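Local atomic coordinates of haloperoxidase (Corallina officinalis, PDB entry 1QHB), a protein that catalyses the hydrogen peroxide-driven bromination of organic substrates using bound vanadate, working as a calcium-stabilised homododecamer. Residues A[341-346]-A[377-382]; A[415-420]-A[429-434]; A[489-494]-A[565-570]. All blocks are in the same frame, centred on the assembly; numbering follows the deposited sequence.

Contact 1: A[341-346]-A[377-382]; sequences NACLIL and AHVLSL
Cys343 reaches across from helix 337-349 to Val379 and Leu380 of helix 376-402, two members of the mainly helical core of this vanadium haloperoxidase. The pair runs nearly antiparallel, at 167°, and the axes of the two segments come no closer than 10.7 Å. That is a fairly wide spacing, and no hydrogen bond crosses it; side-chain ends make every contact.

The sulfur contacts come first. Cys343 extends its SG away from the backbone N (chi1 -168°), straight at the neighbouring helix, where it meets two methyl groups whose directions from SG are nearly perpendicular. Val379 CG1 lies 3.9 Å from SG and Leu380 CD2 lies 4.0 Å from the same atom. Leu496 of helix 484-499 packs on both Cys343 and Val379, making this a three-helix meeting point.

Polar links to a second subunit include Leu380 O, which accepts a hydrogen bond from Tyr336 OH of that subunit, and Asn341 ND2, bonded to its Tyr273 OH. This buried helix pair therefore also borders a subunit interface.

The remaining contact is purely between methyls. Leu344 and Leu380 each leave their helix to one side and then bend inward, bringing Leu344 CD2 within 4.3 Å of Leu380 CD2.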
loop_
_atom_site.group_PDB
_atom_site.type_symbol
_atom_site.label_atom_id
_atom_site.label_comp_id
_atom_site.label_asym_id
_atom_site.label_seq_id
_atom_site.Cartn_x
_atom_site.Cartn_y
_atom_site.Cartn_z
ATOM N N ASN A 341 -16.846 37.077 -27.458
ATOM C CA ASN A 341 -17.147 37.885 -28.659
ATOM C C ASN A 341 -15.900 37.998 -29.528
ATOM O O ASN A 341 -16.095 37.965 -30.729
ATOM C CB ASN A 341 -17.619 39.301 -28.311
ATOM C CG ASN A 341 -18.969 39.286 -27.612
ATOM O OD1 ASN A 341 -19.396 40.375 -27.178
ATOM N ND2 ASN A 341 -19.598 38.132 -27.458
ATOM N N ALA A 342 -14.734 38.117 -28.906
ATOM C CA ALA A 342 -13.479 38.179 -29.658
ATOM C C ALA A 342 -13.271 36.879 -30.412
ATOM O O ALA A 342 -13.028 36.842 -31.616
ATOM C CB ALA A 342 -12.307 38.393 -28.724
ATOM N N CYS A 343 -13.516 35.775 -29.690
ATOM C CA CYS A 343 -13.451 34.475 -30.316
ATOM C C CYS A 343 -14.360 34.281 -31.498
ATOM O O CYS A 343 -13.892 33.773 -32.507
ATOM C CB CYS A 343 -13.741 33.384 -29.263
ATOM S SG CYS A 343 -13.382 31.672 -29.747
ATOM N N LEU A 344 -15.597 34.736 -31.404
ATOM C CA LEU A 344 -16.538 34.653 -32.516
ATOM C C LEU A 344 -16.093 35.465 -33.730
ATOM O O LEU A 344 -16.258 34.979 -34.842
ATOM C CB LEU A 344 -17.914 35.084 -32.041
ATOM C CG LEU A 344 -18.641 34.217 -31.008
ATOM C CD1 LEU A 344 -19.852 34.992 -30.489
ATOM C CD2 LEU A 344 -19.116 32.912 -31.626
ATOM N N ILE A 345 -15.484 36.628 -33.544
ATOM C CA ILE A 345 -14.956 37.425 -34.655
ATOM C C ILE A 345 -13.833 36.631 -35.337
ATOM O O ILE A 345 -13.738 36.601 -36.565
ATOM C CB ILE A 345 -14.439 38.763 -34.107
ATOM C CG1 ILE A 345 -15.646 39.645 -33.692
ATOM C CG2 ILE A 345 -13.655 39.541 -35.166
ATOM C CD1 ILE A 345 -15.265 40.912 -32.928
ATOM N N LEU A 346 -12.925 36.067 -34.530
ATOM C CA LEU A 346 -11.775 35.335 -35.030
ATOM C C LEU A 346 -12.268 34.134 -35.804
ATOM O O LEU A 346 -11.765 33.882 -36.907
ATOM C CB LEU A 346 -10.811 34.889 -33.921
ATOM C CG LEU A 346 -10.128 35.976 -33.096
ATOM C CD1 LEU A 346 -9.423 35.452 -31.867
ATOM C CD2 LEU A 346 -9.118 36.728 -33.959
ATOM N N ALA A 377 -15.509 24.191 -31.449
ATOM C CA ALA A 377 -16.230 23.790 -30.227
ATOM C C ALA A 377 -15.295 23.694 -29.035
ATOM O O ALA A 377 -15.636 24.059 -27.900
ATOM C CB ALA A 377 -16.887 22.436 -30.348
ATOM N N HIS A 378 -14.052 23.265 -29.314
ATOM C CA HIS A 378 -13.081 23.098 -28.240
ATOM C C HIS A 378 -12.766 24.436 -27.600
ATOM O O HIS A 378 -12.906 24.587 -26.385
ATOM C CB HIS A 378 -11.860 22.419 -28.788
ATOM C CG HIS A 378 -10.895 21.932 -27.772
ATOM N ND1 HIS A 378 -9.750 21.229 -28.123
ATOM C CD2 HIS A 378 -10.894 22.024 -26.410
ATOM C CE1 HIS A 378 -9.106 20.916 -27.004
ATOM N NE2 HIS A 378 -9.763 21.383 -25.963
ATOM N N VAL A 379 -12.301 25.409 -28.412
ATOM C CA VAL A 379 -11.991 26.726 -27.886
ATOM C C VAL A 379 -13.199 27.471 -27.306
ATOM O O VAL A 379 -13.110 28.284 -26.362
ATOM C CB VAL A 379 -11.249 27.582 -28.933
ATOM C CG1 VAL A 379 -12.075 28.022 -30.131
ATOM C CG2 VAL A 379 -10.650 28.798 -28.211
ATOM N N LEU A 380 -14.377 27.248 -27.862
ATOM C CA LEU A 380 -15.586 27.927 -27.369
ATOM C C LEU A 380 -15.932 27.407 -25.987
ATOM O O LEU A 380 -16.331 28.271 -25.197
ATOM C CB LEU A 380 -16.772 27.745 -28.313
ATOM C CG LEU A 380 -16.723 28.608 -29.595
ATOM C CD1 LEU A 380 -17.739 28.065 -30.583
ATOM C CD2 LEU A 380 -17.008 30.056 -29.243
ATOM N N SER A 381 -15.718 26.124 -25.648
ATOM C CA SER A 381 -15.997 25.719 -24.267
ATOM C C SER A 381 -14.872 26.078 -23.305
ATOM O O SER A 381 -15.075 26.439 -22.146
ATOM C CB SER A 381 -16.251 24.221 -24.177
ATOM O OG SER A 381 -17.593 23.894 -24.488
ATOM N N LEU A 382 -13.650 25.938 -23.800
ATOM C CA LEU A 382 -12.457 26.174 -22.982
ATOM C C LEU A 382 -12.342 27.625 -22.563
ATOM O O LEU A 382 -12.006 27.888 -21.401
ATOM C CB LEU A 382 -11.211 25.667 -23.710
ATOM C CG LEU A 382 -9.901 25.427 -22.970
ATOM C CD1 LEU A 382 -10.136 24.685 -21.667
ATOM C CD2 LEU A 382 -8.899 24.644 -23.816
#

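Contact 2: A[415-420]-A[429-434]; sequences SVNKNA and PEVDVL
The side chains of Asn417 and Asp432 cross at about a right angle where helix 407-422 is followed, after a short linker ending in a 3-10 turn at 429-430, by helix 432-437. The amide and carboxylate planes are turned 66° apart, yet the bond is straight at the donor. Asn417 ND2 donates a hydrogen bond to Asp432 OD1 at 2.9 Å with an N-H...O angle of 169°; the oxygen lies in the amide plane and is met nearly along its own C-O axis.

Asn417 gets there by swinging CG anti to its main-chain nitrogen (chi1 170°), out toward the linker. The same ND2 has its strongest polar partner in Phe428 O, so the amide ties together the linker and the start of the next helix. Asp432 opens that helix, where a negative charge would probably interact well with the helix dipole.

The side chain of Val431, at the N-cap position, runs alongside that of Asn417, pointing the other way. Its CG2 methyl lies over a face of the amide, 3.9 Å from Asn417 CG, so the amide has an apolar contact on that face while Asp432 OD1 lies in its plane. The turn leading into the helix is closed by its own backbone: Asp432 N donates to Pro429 O at 2.9 Å.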
loop_
_atom_site.group_PDB
_atom_site.type_symbol
_atom_site.label_atom_id
_atom_site.label_comp_id
_atom_site.label_asym_id
_atom_site.label_seq_id
_atom_site.Cartn_x
_atom_site.Cartn_y
_atom_site.Cartn_z
ATOM N N SER A 415 -11.823 62.936 1.567
ATOM C CA SER A 415 -12.770 64.026 1.766
ATOM C C SER A 415 -12.875 64.440 3.229
ATOM O O SER A 415 -12.813 65.629 3.589
ATOM C CB SER A 415 -14.154 63.629 1.222
ATOM O OG SER A 415 -14.847 64.887 1.084
ATOM N N VAL A 416 -13.028 63.464 4.129
ATOM C CA VAL A 416 -13.117 63.742 5.563
ATOM C C VAL A 416 -11.865 64.425 6.081
ATOM O O VAL A 416 -11.994 65.413 6.809
ATOM C CB VAL A 416 -13.384 62.447 6.328
ATOM C CG1 VAL A 416 -13.213 62.589 7.834
ATOM C CG2 VAL A 416 -14.785 61.988 5.961
ATOM N N ASN A 417 -10.652 63.932 5.763
ATOM C CA ASN A 417 -9.436 64.587 6.239
ATOM C C ASN A 417 -9.267 66.024 5.765
ATOM O O ASN A 417 -8.815 66.922 6.515
ATOM C CB ASN A 417 -8.247 63.773 5.742
ATOM C CG ASN A 417 -6.856 64.330 5.890
ATOM O OD1 ASN A 417 -6.373 65.254 5.231
ATOM N ND2 ASN A 417 -6.070 63.750 6.793
ATOM N N LYS A 418 -9.467 66.250 4.475
ATOM C CA LYS A 418 -9.313 67.596 3.929
ATOM C C LYS A 418 -10.376 68.550 4.521
ATOM O O LYS A 418 -10.006 69.666 4.905
ATOM C CB LYS A 418 -9.391 67.561 2.405
ATOM C CG LYS A 418 -9.214 68.921 1.740
ATOM C CD LYS A 418 -8.563 68.744 0.370
ATOM C CE LYS A 418 -8.232 70.083 -0.266
ATOM N NZ LYS A 418 -7.232 70.847 0.517
ATOM N N ASN A 419 -11.646 68.185 4.683
ATOM C CA ASN A 419 -12.639 69.029 5.310
ATOM C C ASN A 419 -12.270 69.316 6.764
ATOM O O ASN A 419 -12.305 70.493 7.200
ATOM C CB ASN A 419 -14.037 68.402 5.262
ATOM C CG ASN A 419 -14.657 68.710 3.909
ATOM O OD1 ASN A 419 -14.741 69.886 3.548
ATOM N ND2 ASN A 419 -15.077 67.708 3.163
ATOM N N ALA A 420 -11.837 68.314 7.531
ATOM C CA ALA A 420 -11.386 68.554 8.904
ATOM C C ALA A 420 -10.209 69.520 8.932
ATOM O O ALA A 420 -10.065 70.388 9.796
ATOM C CB ALA A 420 -10.895 67.272 9.562
ATOM N N PRO A 429 -5.070 61.255 9.913
ATOM C CA PRO A 429 -3.761 61.824 9.657
ATOM C C PRO A 429 -2.937 60.957 8.758
ATOM O O PRO A 429 -2.119 61.412 7.935
ATOM C CB PRO A 429 -3.150 62.031 11.038
ATOM C CG PRO A 429 -3.877 61.118 11.947
ATOM C CD PRO A 429 -5.273 61.029 11.375
ATOM N N GLU A 430 -3.237 59.664 8.696
ATOM C CA GLU A 430 -2.571 58.701 7.833
ATOM C C GLU A 430 -2.692 59.103 6.372
ATOM O O GLU A 430 -1.825 58.729 5.588
ATOM C CB GLU A 430 -3.155 57.297 8.044
ATOM C CG GLU A 430 -3.077 56.830 9.495
ATOM C CD GLU A 430 -4.336 57.139 10.267
ATOM O OE1 GLU A 430 -4.906 58.235 10.083
ATOM O OE2 GLU A 430 -4.891 56.372 11.080
ATOM N N VAL A 431 -3.755 59.832 5.952
ATOM C CA VAL A 431 -3.781 60.229 4.542
ATOM C C VAL A 431 -3.308 61.663 4.330
ATOM O O VAL A 431 -3.508 62.183 3.224
ATOM C CB VAL A 431 -5.143 59.936 3.905
ATOM C CG1 VAL A 431 -5.454 58.425 4.013
ATOM C CG2 VAL A 431 -6.284 60.709 4.504
ATOM N N ASP A 432 -2.557 62.288 5.248
ATOM C CA ASP A 432 -2.219 63.705 5.076
ATOM C C ASP A 432 -1.394 63.944 3.817
ATOM O O ASP A 432 -1.506 64.914 3.072
ATOM C CB ASP A 432 -1.344 64.177 6.259
ATOM C CG ASP A 432 -2.136 64.571 7.478
ATOM O OD1 ASP A 432 -3.379 64.553 7.469
ATOM O OD2 ASP A 432 -1.480 64.910 8.491
ATOM N N VAL A 433 -0.438 63.049 3.577
ATOM C CA VAL A 433 0.421 63.189 2.401
ATOM C C VAL A 433 -0.341 62.901 1.122
ATOM O O VAL A 433 -0.128 63.574 0.123
ATOM C CB VAL A 433 1.624 62.278 2.564
ATOM C CG1 VAL A 433 2.521 62.266 1.329
ATOM C CG2 VAL A 433 2.419 62.731 3.784
ATOM N N LEU A 434 -1.267 61.958 1.165
ATOM C CA LEU A 434 -2.100 61.654 -0.007
ATOM C C LEU A 434 -2.907 62.906 -0.344
ATOM O O LEU A 434 -2.896 63.369 -1.489
ATOM C CB LEU A 434 -2.943 60.431 0.355
ATOM C CG LEU A 434 -4.086 59.942 -0.526
ATOM C CD1 LEU A 434 -3.664 59.576 -1.931
ATOM C CD2 LEU A 434 -4.723 58.713 0.118
#

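Contact 3: A[489-494]-A[565-570]; sequences AGACVT and QIAIGI
Ala491 and Ala567 meet at the flat group of this contact, the peptide carbonyl of Ala491, which is approached by the Ala567 methyl. That methyl comes at the carbonyl obliquely, not end-on, with CB 3.5 Å from Ala491 O and a C=O...CB angle of about 117°. Beside it, the two alanine methyls stand CB to CB at 4.3 Å.

Thr494, about one turn on, also packs on Ala567. Its hydroxyl lies beside its own backbone N (chi1 -63°) and is turned back into the helix, where OG1 donates to Gly490 O at 2.7 Å, nearly in line with that carbonyl. With the polar end occupied in this way, the methyl is the part that faces the partner: Thr494 CG2 touches Ala567 CB at 3.7 Å and approaches Ile568 CG1 at 4.2 Å. Leu586 of strand 585-587 packs against both Thr494 and Ile568.

The alanines at the closest point are consistent with segment axes only 8.1 Å apart, crossing at -43°. Helix 484-499 begins with Gly484 and His485, and helix 553-574 follows closely on His551, all three in the vanadate site; this close pairing belongs to the helical core of the vanadium haloperoxidase and PAP2 fold.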
loop_
_atom_site.group_PDB
_atom_site.type_symbol
_atom_site.label_atom_id
_atom_site.label_comp_id
_atom_site.label_asym_id
_atom_site.label_seq_id
_atom_site.Cartn_x
_atom_site.Cartn_y
_atom_site.Cartn_z
ATOM N N ALA A 489 -10.297 38.114 -17.439
ATOM C CA ALA A 489 -9.694 38.609 -18.677
ATOM C C ALA A 489 -8.390 37.825 -18.887
ATOM O O ALA A 489 -8.160 37.277 -19.966
ATOM C CB ALA A 489 -9.409 40.121 -18.614
ATOM N N GLY A 490 -7.574 37.787 -17.861
ATOM C CA GLY A 490 -6.294 37.137 -17.946
ATOM C C GLY A 490 -6.368 35.687 -18.351
ATOM O O GLY A 490 -5.551 35.236 -19.149
ATOM N N ALA A 491 -7.265 34.945 -17.696
ATOM C CA ALA A 491 -7.393 33.537 -18.042
ATOM C C ALA A 491 -7.940 33.364 -19.457
ATOM O O ALA A 491 -7.459 32.466 -20.138
ATOM C CB ALA A 491 -8.342 32.875 -17.058
ATOM N N CYS A 492 -9.011 34.056 -19.806
ATOM C CA CYS A 492 -9.619 33.917 -21.093
ATOM C C CYS A 492 -8.700 34.337 -22.263
ATOM O O CYS A 492 -8.664 33.608 -23.250
ATOM C CB CYS A 492 -10.941 34.732 -21.122
ATOM S SG CYS A 492 -12.252 34.126 -20.054
ATOM N N VAL A 493 -7.956 35.444 -22.202
ATOM C CA VAL A 493 -7.139 35.778 -23.359
ATOM C C VAL A 493 -5.929 34.835 -23.447
ATOM O O VAL A 493 -5.469 34.616 -24.545
ATOM C CB VAL A 493 -6.750 37.267 -23.505
ATOM C CG1 VAL A 493 -7.980 38.180 -23.567
ATOM C CG2 VAL A 493 -5.808 37.676 -22.401
ATOM N N THR A 494 -5.485 34.226 -22.358
ATOM C CA THR A 494 -4.439 33.208 -22.361
ATOM C C THR A 494 -4.936 32.001 -23.153
ATOM O O THR A 494 -4.213 31.590 -24.089
ATOM C CB THR A 494 -4.047 32.808 -20.928
ATOM O OG1 THR A 494 -3.506 33.989 -20.338
ATOM C CG2 THR A 494 -2.960 31.727 -20.883
ATOM N N GLN A 565 -1.910 32.400 -14.880
ATOM C CA GLN A 565 -1.417 31.181 -14.246
ATOM C C GLN A 565 -2.488 30.086 -14.150
ATOM O O GLN A 565 -2.210 28.875 -14.163
ATOM C CB GLN A 565 -0.975 31.445 -12.782
ATOM C CG GLN A 565 0.265 32.309 -12.615
ATOM C CD GLN A 565 0.502 32.812 -11.195
ATOM O OE1 GLN A 565 0.549 32.075 -10.218
ATOM N NE2 GLN A 565 0.677 34.145 -11.055
ATOM N N ILE A 566 -3.723 30.535 -13.867
ATOM C CA ILE A 566 -4.825 29.578 -13.694
ATOM C C ILE A 566 -5.038 28.895 -15.029
ATOM O O ILE A 566 -5.153 27.686 -15.071
ATOM C CB ILE A 566 -6.105 30.279 -13.185
ATOM C CG1 ILE A 566 -6.034 30.781 -11.735
ATOM C CG2 ILE A 566 -7.328 29.401 -13.313
ATOM C CD1 ILE A 566 -5.571 29.751 -10.725
ATOM N N ALA A 567 -5.106 29.647 -16.131
ATOM C CA ALA A 567 -5.312 29.111 -17.462
ATOM C C ALA A 567 -4.205 28.146 -17.861
ATOM O O ALA A 567 -4.508 27.063 -18.356
ATOM C CB ALA A 567 -5.356 30.203 -18.519
ATOM N N ILE A 568 -2.957 28.527 -17.621
ATOM C CA ILE A 568 -1.804 27.665 -17.960
ATOM C C ILE A 568 -1.889 26.347 -17.176
ATOM O O ILE A 568 -1.637 25.256 -17.695
ATOM C CB ILE A 568 -0.476 28.419 -17.653
ATOM C CG1 ILE A 568 -0.138 29.442 -18.706
ATOM C CG2 ILE A 568 0.682 27.428 -17.464
ATOM C CD1 ILE A 568 0.985 30.454 -18.445
ATOM N N GLY A 569 -2.276 26.417 -15.896
ATOM C CA GLY A 569 -2.461 25.236 -15.048
ATOM C C GLY A 569 -3.503 24.249 -15.529
ATOM O O GLY A 569 -3.283 23.034 -15.591
ATOM N N ILE A 570 -4.644 24.792 -16.001
ATOM C CA ILE A 570 -5.678 23.969 -16.603
ATOM C C ILE A 570 -5.193 23.319 -17.914
ATOM O O ILE A 570 -5.359 22.122 -18.241
ATOM C CB ILE A 570 -6.953 24.799 -16.868
ATOM C CG1 ILE A 570 -7.593 25.141 -15.505
ATOM C CG2 ILE A 570 -7.873 24.073 -17.788
ATOM C CD1 ILE A 570 -8.726 26.173 -15.549
#

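In the fold
Contacts 1 and 3 are neighbours in the buried core, with centres about 14 Å apart, whereas contact 2 sits across the chain's centre, about 48 Å from contact 1 and 40 Å from contact 3, and is partly exposed. Helix 484-499 links contacts 1 and 3: it supplies one side of contact 3 and packs through Leu496 on contact 1. Helix 376-402 likewise belongs to contact 1 and touches contact 3 through Val386. Both core contacts are apolar, one between widely spaced helices bridged by sulfur and methyl groups, the other between close helices with small side chains. Contact 2 differs in being local in sequence and held by a polar side-chain bond. Only contact 1 borders another subunit.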